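Local coordinates for beta-ketoacyl-[acyl-carrier-protein] synthase III (Pseudomonas aeruginosa, PDB 2X3E) that probably catalyses the first condensation of fatty acid synthesis, joining the acetyl group of acetyl-CoA to malonyl-ACP with loss of carbon dioxide to give 3-oxobutanoyl-ACP, at residues G238-H250 against I298-F310. The protein carries 1 engineered substitution. Residues are numbered along the deposited sequence; the frame is centred on the assembly and turned at random.
Sequences GWQASDLHHLVPH and ILRDGGNMVLTGF
N304 lies over one face of the W239 indole, its amide tilted 27° from the ring. Its CB sits over the six-membered ring, 3.7 Å from the centroid, in a CH-pi contact. The same amide points ND2 at D243 O, 2.9 Å away. The bond is nearly straight at N304, but it reaches the carbonyl from above its plane. Two bonds grip N304 O, from H245 N and H246 N. N304 N gives its hydrogen to H245 ND1 at 3.1 Å. This fixes the H245 ring. The ring and the R300 guanidinium are nearly parallel, planes 9° apart, with H245 NE2 over one face of the guanidinium. The bend of R300 at chi3 brings NE and CD up to H245 CD2, NE to 3.4 Å.

H246 points to the face that bears M305 and V248. Its NE2 accepts from R300 N at 3.0 Å, with an angle of 172° at the hydrogen. This bond ties the turn R300-G303 to the strand pair. L299 CD2 covers one ring face, over its centre, and H245 CB the opposite one. M305 CE reaches H246 CB.

From H246 on, strands 246-249 and 304-310 run parallel. On the far side of 246-249, L247 bonds to R270 and V272. The pair belongs to the C-terminal half of the thiolase fold. Helix 285-295 covers the face bearing V248 and M305, where L307 CD2 packs on V248 CB at 3.5 Å. L244 CD2 meets V306 CG2 at 3.6 Å on the other face.

H250, predicted to be catalytic, follows directly. Its N bonds to T308 O at 2.7 Å, while ND1 pairs with S285. Its side chain touches N280 and A112, the latter an engineered residue at the predicted active-site position.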
ATOM      1  N   GLY A 238      -7.093  20.927  19.717  1.00 21.58           N
ATOM      2  CA  GLY A 238      -7.224  22.010  20.686  1.00 22.71           C
ATOM      3  C   GLY A 238      -6.021  22.166  21.595  1.00 22.44           C
ATOM      4  O   GLY A 238      -6.167  22.506  22.768  1.00 23.37           O
ATOM      5  N   TRP A 239      -4.831  21.916  21.052  1.00 21.62           N
ATOM      6  CA  TRP A 239      -3.579  22.159  21.765  1.00 21.71           C
ATOM      7  C   TRP A 239      -2.878  23.374  21.181  1.00 22.26           C
ATOM      8  O   TRP A 239      -2.955  23.621  19.984  1.00 21.94           O
ATOM      9  CB  TRP A 239      -2.623  20.970  21.645  1.00 20.55           C
ATOM     10  CG  TRP A 239      -3.099  19.706  22.254  1.00 20.65           C
ATOM     11  CD1 TRP A 239      -4.111  19.550  23.156  1.00 21.09           C
ATOM     12  CD2 TRP A 239      -2.566  18.401  22.017  1.00 19.92           C
ATOM     13  NE1 TRP A 239      -4.251  18.225  23.483  1.00 21.10           N
ATOM     14  CE2 TRP A 239      -3.310  17.498  22.802  1.00 20.38           C
ATOM     15  CE3 TRP A 239      -1.531  17.907  21.210  1.00 18.58           C
ATOM     16  CZ2 TRP A 239      -3.056  16.126  22.808  1.00 19.89           C
ATOM     17  CZ3 TRP A 239      -1.280  16.545  21.211  1.00 18.82           C
ATOM     18  CH2 TRP A 239      -2.038  15.668  22.011  1.00 19.23           C
ATOM     19  N   GLN A 240      -2.201  24.128  22.037  1.00 23.42           N
ATOM     20  CA  GLN A 240      -1.250  25.135  21.590  1.00 24.17           C
ATOM     21  C   GLN A 240       0.088  24.431  21.405  1.00 23.08           C
ATOM     22  O   GLN A 240       0.287  23.329  21.920  1.00 21.89           O
ATOM     23  CB  GLN A 240      -1.106  26.244  22.627  1.00 26.12           C
ATOM     24  CG  GLN A 240      -2.374  27.040  22.889  1.00 29.49           C
ATOM     25  CD  GLN A 240      -2.178  28.102  23.960  1.00 34.11           C
ATOM     26  OE1 GLN A 240      -1.093  28.672  24.097  1.00 37.57           O
ATOM     27  NE2 GLN A 240      -3.232  28.380  24.722  1.00 37.15           N
ATOM     28  N   ALA A 241       1.011  25.061  20.688  1.00 23.27           N
ATOM     29  CA  ALA A 241       2.346  24.484  20.515  1.00 22.82           C
ATOM     30  C   ALA A 241       2.993  24.198  21.872  1.00 23.36           C
ATOM     31  O   ALA A 241       3.610  23.155  22.051  1.00 22.99           O
ATOM     32  CB  ALA A 241       3.234  25.397  19.681  1.00 23.26           C
ATOM     33  N   SER A 242       2.818  25.114  22.828  1.00 24.64           N
ATOM     34  CA  SER A 242       3.372  24.953  24.180  1.00 25.55           C
ATOM     35  C   SER A 242       2.818  23.742  24.947  1.00 24.99           C
ATOM     36  O   SER A 242       3.448  23.288  25.899  1.00 24.87           O
ATOM     37  CB  SER A 242       3.164  26.227  25.009  1.00 27.42           C
ATOM     38  OG  SER A 242       1.786  26.517  25.188  1.00 27.99           O
ATOM     39  N   ASP A 243       1.649  23.234  24.542  1.00 24.09           N
ATOM     40  CA  ASP A 243       1.042  22.056  25.184  1.00 23.99           C
ATOM     41  C   ASP A 243       1.695  20.746  24.749  1.00 22.90           C
ATOM     42  O   ASP A 243       1.503  19.715  25.397  1.00 23.01           O
ATOM     43  CB  ASP A 243      -0.453  21.957  24.860  1.00 23.80           C
ATOM     44  CG  ASP A 243      -1.281  23.054  25.496  1.00 25.77           C
ATOM     45  OD1 ASP A 243      -0.993  23.462  26.644  1.00 26.56           O
ATOM     46  OD2 ASP A 243      -2.257  23.484  24.842  1.00 25.69           O
ATOM     47  N   LEU A 244       2.435  20.781  23.644  1.00 21.95           N
ATOM     48  CA  LEU A 244       3.120  19.595  23.130  1.00 21.39           C
ATOM     49  C   LEU A 244       4.299  19.213  24.017  1.00 21.83           C
ATOM     50  O   LEU A 244       5.170  20.043  24.283  1.00 23.34           O
ATOM     51  CB  LEU A 244       3.667  19.840  21.718  1.00 21.09           C
ATOM     52  CG  LEU A 244       2.989  19.285  20.482  1.00 21.17           C
ATOM     53  CD1 LEU A 244       3.912  19.539  19.291  1.00 20.61           C
ATOM     54  CD2 LEU A 244       2.665  17.799  20.621  1.00 19.88           C
ATOM     55  N   HIS A 245       4.327  17.965  24.470  1.00 20.99           N
ATOM     56  CA  HIS A 245       5.478  17.437  25.196  1.00 21.33           C
ATOM     57  C   HIS A 245       6.492  16.839  24.227  1.00 19.97           C
ATOM     58  O   HIS A 245       7.699  16.969  24.433  1.00 19.67           O
ATOM     59  CB  HIS A 245       5.053  16.359  26.201  1.00 22.24           C
ATOM     60  CG  HIS A 245       4.302  16.889  27.383  1.00 24.30           C
ATOM     61  ND1 HIS A 245       2.927  16.971  27.415  1.00 25.27           N
ATOM     62  CD2 HIS A 245       4.736  17.350  28.580  1.00 27.44           C
ATOM     63  CE1 HIS A 245       2.544  17.467  28.578  1.00 27.29           C
ATOM     64  NE2 HIS A 245       3.623  17.705  29.305  1.00 28.35           N
ATOM     65  N   HIS A 246       5.989  16.172  23.188  1.00 18.18           N
ATOM     66  CA  HIS A 246       6.827  15.406  22.263  1.00 17.48           C
ATOM     67  C   HIS A 246       6.431  15.611  20.809  1.00 16.31           C
ATOM     68  O   HIS A 246       5.292  15.354  20.419  1.00 16.40           O
ATOM     69  CB  HIS A 246       6.748  13.911  22.579  1.00 17.58           C
ATOM     70  CG  HIS A 246       6.930  13.593  24.027  1.00 18.08           C
ATOM     71  ND1 HIS A 246       8.115  13.816  24.691  1.00 18.46           N
ATOM     72  CD2 HIS A 246       6.079  13.060  24.936  1.00 18.69           C
ATOM     73  CE1 HIS A 246       7.982  13.451  25.954  1.00 19.99           C
ATOM     74  NE2 HIS A 246       6.758  12.985  26.127  1.00 19.20           N
ATOM     75  N   LEU A 247       7.384  16.075  20.011  1.00 16.00           N
ATOM     76  CA  LEU A 247       7.235  16.134  18.569  1.00 15.05           C
ATOM     77  C   LEU A 247       8.191  15.109  17.965  1.00 14.82           C
ATOM     78  O   LEU A 247       9.405  15.174  18.200  1.00 15.57           O
ATOM     79  CB  LEU A 247       7.575  17.526  18.048  1.00 15.24           C
ATOM     80  CG  LEU A 247       7.382  17.741  16.541  1.00 14.93           C
ATOM     81  CD1 LEU A 247       5.952  17.449  16.113  1.00 14.43           C
ATOM     82  CD2 LEU A 247       7.788  19.172  16.173  1.00 15.82           C
ATOM     83  N   VAL A 248       7.642  14.164  17.212  1.00 14.34           N
ATOM     84  CA  VAL A 248       8.427  13.100  16.592  1.00 14.46           C
ATOM     85  C   VAL A 248       8.276  13.189  15.074  1.00 14.35           C
ATOM     86  O   VAL A 248       7.368  12.600  14.491  1.00 14.39           O
ATOM     87  CB  VAL A 248       8.005  11.702  17.072  1.00 14.30           C
ATOM     88  CG1 VAL A 248       9.039  10.678  16.632  1.00 13.87           C
ATOM     89  CG2 VAL A 248       7.850  11.678  18.577  1.00 15.06           C
ATOM     90  N   PRO A 249       9.151  13.965  14.430  1.00 15.10           N
ATOM     91  CA  PRO A 249       9.095  14.114  12.986  1.00 15.07           C
ATOM     92  C   PRO A 249       9.849  13.014  12.237  1.00 15.32           C
ATOM     93  O   PRO A 249      10.735  12.351  12.792  1.00 15.39           O
ATOM     94  CB  PRO A 249       9.781  15.458  12.763  1.00 15.73           C
ATOM     95  CG  PRO A 249      10.716  15.573  13.868  1.00 17.04           C
ATOM     96  CD  PRO A 249      10.088  14.921  15.041  1.00 15.68           C
ATOM     97  N   HIS A 250       9.497  12.837  10.972  1.00 15.16           N
ATOM     98  CA  HIS A 250      10.340  12.098  10.061  1.00 15.30           C
ATOM     99  C   HIS A 250      11.729  12.725  10.119  1.00 15.97           C
ATOM    100  O   HIS A 250      11.879  13.946  10.007  1.00 16.84           O
ATOM    101  CB  HIS A 250       9.770  12.149   8.635  1.00 15.49           C
ATOM    102  CG  HIS A 250      10.768  11.817   7.572  1.00 14.99           C
ATOM    103  ND1 HIS A 250      11.532  10.671   7.608  1.00 14.71           N
ATOM    104  CD2 HIS A 250      11.130  12.478   6.447  1.00 14.35           C
ATOM    105  CE1 HIS A 250      12.328  10.645   6.553  1.00 15.37           C
ATOM    106  NE2 HIS A 250      12.102  11.728   5.831  1.00 14.00           N
ATOM    107  N   ILE A 298      12.772   9.440  27.707  1.00 26.04           N
ATOM    108  CA  ILE A 298      12.349  10.786  27.328  1.00 25.93           C
ATOM    109  C   ILE A 298      10.821  10.899  27.297  1.00 25.25           C
ATOM    110  O   ILE A 298      10.263  11.943  27.632  1.00 25.26           O
ATOM    111  CB  ILE A 298      12.925  11.169  25.937  1.00 25.49           C
ATOM    112  CG1 ILE A 298      14.391  11.577  26.065  1.00 26.32           C
ATOM    113  CG2 ILE A 298      12.109  12.287  25.278  1.00 25.76           C
ATOM    114  CD1 ILE A 298      15.104  11.692  24.737  1.00 26.02           C
ATOM    115  N   LEU A 299      10.154   9.812  26.919  1.00 24.42           N
ATOM    116  CA  LEU A 299       8.719   9.843  26.659  1.00 23.84           C
ATOM    117  C   LEU A 299       7.910   9.753  27.945  1.00 24.91           C
ATOM    118  O   LEU A 299       8.081   8.824  28.731  1.00 25.35           O
ATOM    119  CB  LEU A 299       8.323   8.705  25.722  1.00 23.08           C
ATOM    120  CG  LEU A 299       9.069   8.651  24.390  1.00 21.49           C
ATOM    121  CD1 LEU A 299       8.569   7.496  23.547  1.00 20.23           C
ATOM    122  CD2 LEU A 299       8.933   9.976  23.645  1.00 20.96           C
ATOM    123  N   ARG A 300       7.019  10.722  28.136  1.00 25.52           N
ATOM    124  CA  ARG A 300       6.207  10.833  29.343  1.00 26.91           C
ATOM    125  C   ARG A 300       4.916  10.047  29.211  1.00 26.66           C
ATOM    126  O   ARG A 300       4.236  10.151  28.195  1.00 25.77           O
ATOM    127  CB  ARG A 300       5.807  12.287  29.581  1.00 27.50           C
ATOM    128  CG  ARG A 300       6.905  13.213  30.034  1.00 30.51           C
ATOM    129  CD  ARG A 300       6.378  14.649  30.085  1.00 34.02           C
ATOM    130  NE  ARG A 300       5.099  14.753  30.799  1.00 36.88           N
ATOM    131  CZ  ARG A 300       4.947  15.160  32.061  1.00 40.05           C
ATOM    132  NH1 ARG A 300       5.991  15.528  32.806  1.00 41.28           N
ATOM    133  NH2 ARG A 300       3.726  15.203  32.588  1.00 41.67           N
ATOM    134  N   ASP A 301       4.558   9.305  30.257  1.00 27.32           N
ATOM    135  CA  ASP A 301       3.244   8.671  30.341  1.00 27.75           C
ATOM    136  C   ASP A 301       2.166   9.744  30.179  1.00 27.34           C
ATOM    137  O   ASP A 301       2.106  10.684  30.970  1.00 27.70           O
ATOM    138  CB  ASP A 301       3.048   7.986  31.706  1.00 29.38           C
ATOM    139  CG  ASP A 301       4.099   6.925  32.009  1.00 30.39           C
ATOM    140  OD1 ASP A 301       4.658   6.329  31.070  1.00 31.68           O
ATOM    141  OD2 ASP A 301       4.353   6.678  33.210  1.00 34.52           O
ATOM    142  N   GLY A 302       1.329   9.617  29.151  1.00 22.05           N
ATOM    143  CA  GLY A 302       0.234  10.565  28.924  1.00 21.48           C
ATOM    144  C   GLY A 302       0.645  11.904  28.325  1.00 20.89           C
ATOM    145  O   GLY A 302      -0.180  12.814  28.208  1.00 21.11           O
ATOM    146  N   GLY A 303       1.911  12.034  27.933  1.00 19.85           N
ATOM    147  CA  GLY A 303       2.406  13.269  27.337  1.00 19.21           C
ATOM    148  C   GLY A 303       1.759  13.547  25.990  1.00 18.23           C
ATOM    149  O   GLY A 303       1.528  12.631  25.194  1.00 17.29           O
ATOM    150  N   ASN A 304       1.447  14.815  25.742  1.00 17.82           N
ATOM    151  CA  ASN A 304       0.890  15.230  24.453  1.00 17.16           C
ATOM    152  C   ASN A 304       1.937  15.069  23.353  1.00 16.23           C
ATOM    153  O   ASN A 304       3.036  15.615  23.456  1.00 16.58           O
ATOM    154  CB  ASN A 304       0.418  16.684  24.514  1.00 17.49           C
ATOM    155  CG  ASN A 304      -0.700  16.895  25.516  1.00 19.05           C
ATOM    156  OD1 ASN A 304      -1.510  15.997  25.757  1.00 19.09           O
ATOM    157  ND2 ASN A 304      -0.753  18.088  26.105  1.00 19.19           N
ATOM    158  N   MET A 305       1.587  14.323  22.313  1.00 15.76           N
ATOM    159  CA  MET A 305       2.527  13.963  21.254  1.00 14.97           C
ATOM    160  C   MET A 305       1.931  14.163  19.861  1.00 14.37           C
ATOM    161  O   MET A 305       0.741  13.918  19.633  1.00 13.65           O
ATOM    162  CB  MET A 305       2.948  12.500  21.424  1.00 14.82           C
ATOM    163  CG  MET A 305       3.881  11.958  20.341  1.00 13.98           C
ATOM    164  SD  MET A 305       4.308  10.231  20.647  1.00 14.12           S
ATOM    165  CE  MET A 305       5.619  10.426  21.852  1.00 13.07           C
ATOM    166  N   VAL A 306       2.777  14.614  18.939  1.00 13.80           N
ATOM    167  CA  VAL A 306       2.457  14.631  17.518  1.00 13.28           C
ATOM    168  C   VAL A 306       3.572  13.942  16.728  1.00 13.47           C
ATOM    169  O   VAL A 306       4.765  14.195  16.948  1.00 13.70           O
ATOM    170  CB  VAL A 306       2.242  16.063  16.999  1.00 13.83           C
ATOM    171  CG1 VAL A 306       2.098  16.088  15.470  1.00 12.48           C
ATOM    172  CG2 VAL A 306       1.007  16.669  17.660  1.00 13.36           C
ATOM    173  N   LEU A 307       3.158  13.046  15.840  1.00 13.16           N
ATOM    174  CA  LEU A 307       4.042  12.419  14.882  1.00 13.76           C
ATOM    175  C   LEU A 307       3.776  13.114  13.560  1.00 13.85           C
ATOM    176  O   LEU A 307       2.625  13.359  13.211  1.00 14.42           O
ATOM    177  CB  LEU A 307       3.743  10.924  14.752  1.00 13.90           C
ATOM    178  CG  LEU A 307       3.549  10.139  16.047  1.00 14.39           C
ATOM    179  CD1 LEU A 307       3.238   8.668  15.742  1.00 14.96           C
ATOM    180  CD2 LEU A 307       4.770  10.251  16.942  1.00 14.40           C
ATOM    181  N   THR A 308       4.826  13.425  12.818  1.00 14.29           N
ATOM    182  CA  THR A 308       4.652  14.139  11.561  1.00 14.23           C
ATOM    183  C   THR A 308       5.657  13.697  10.499  1.00 14.06           C
ATOM    184  O   THR A 308       6.819  13.410  10.801  1.00 14.34           O
ATOM    185  CB  THR A 308       4.716  15.665  11.789  1.00 14.52           C
ATOM    186  OG1 THR A 308       4.386  16.352  10.571  1.00 14.69           O
ATOM    187  CG2 THR A 308       6.091  16.088  12.272  1.00 14.91           C
ATOM    188  N   GLY A 309       5.188  13.636   9.253  1.00 13.81           N
ATOM    189  CA  GLY A 309       6.018  13.239   8.129  1.00 13.44           C
ATOM    190  C   GLY A 309       5.807  14.091   6.892  1.00 13.34           C
ATOM    191  O   GLY A 309       4.758  14.701   6.716  1.00 13.04           O
ATOM    192  N   PHE A 310       6.833  14.140   6.048  1.00 14.01           N
ATOM    193  CA  PHE A 310       6.757  14.730   4.708  1.00 13.86           C
ATOM    194  C   PHE A 310       7.722  13.932   3.835  1.00 14.10           C
ATOM    195  O   PHE A 310       8.798  13.566   4.294  1.00 14.54           O
ATOM    196  CB  PHE A 310       7.152  16.216   4.720  1.00 14.68           C
ATOM    197  CG  PHE A 310       7.546  16.746   3.363  1.00 16.06           C
ATOM    198  CD1 PHE A 310       6.587  17.213   2.478  1.00 17.82           C
ATOM    199  CD2 PHE A 310       8.875  16.748   2.966  1.00 16.92           C
ATOM    200  CE1 PHE A 310       6.945  17.686   1.218  1.00 17.96           C
ATOM    201  CE2 PHE A 310       9.243  17.222   1.714  1.00 18.21           C
ATOM    202  CZ  PHE A 310       8.269  17.691   0.837  1.00 18.64           C
TER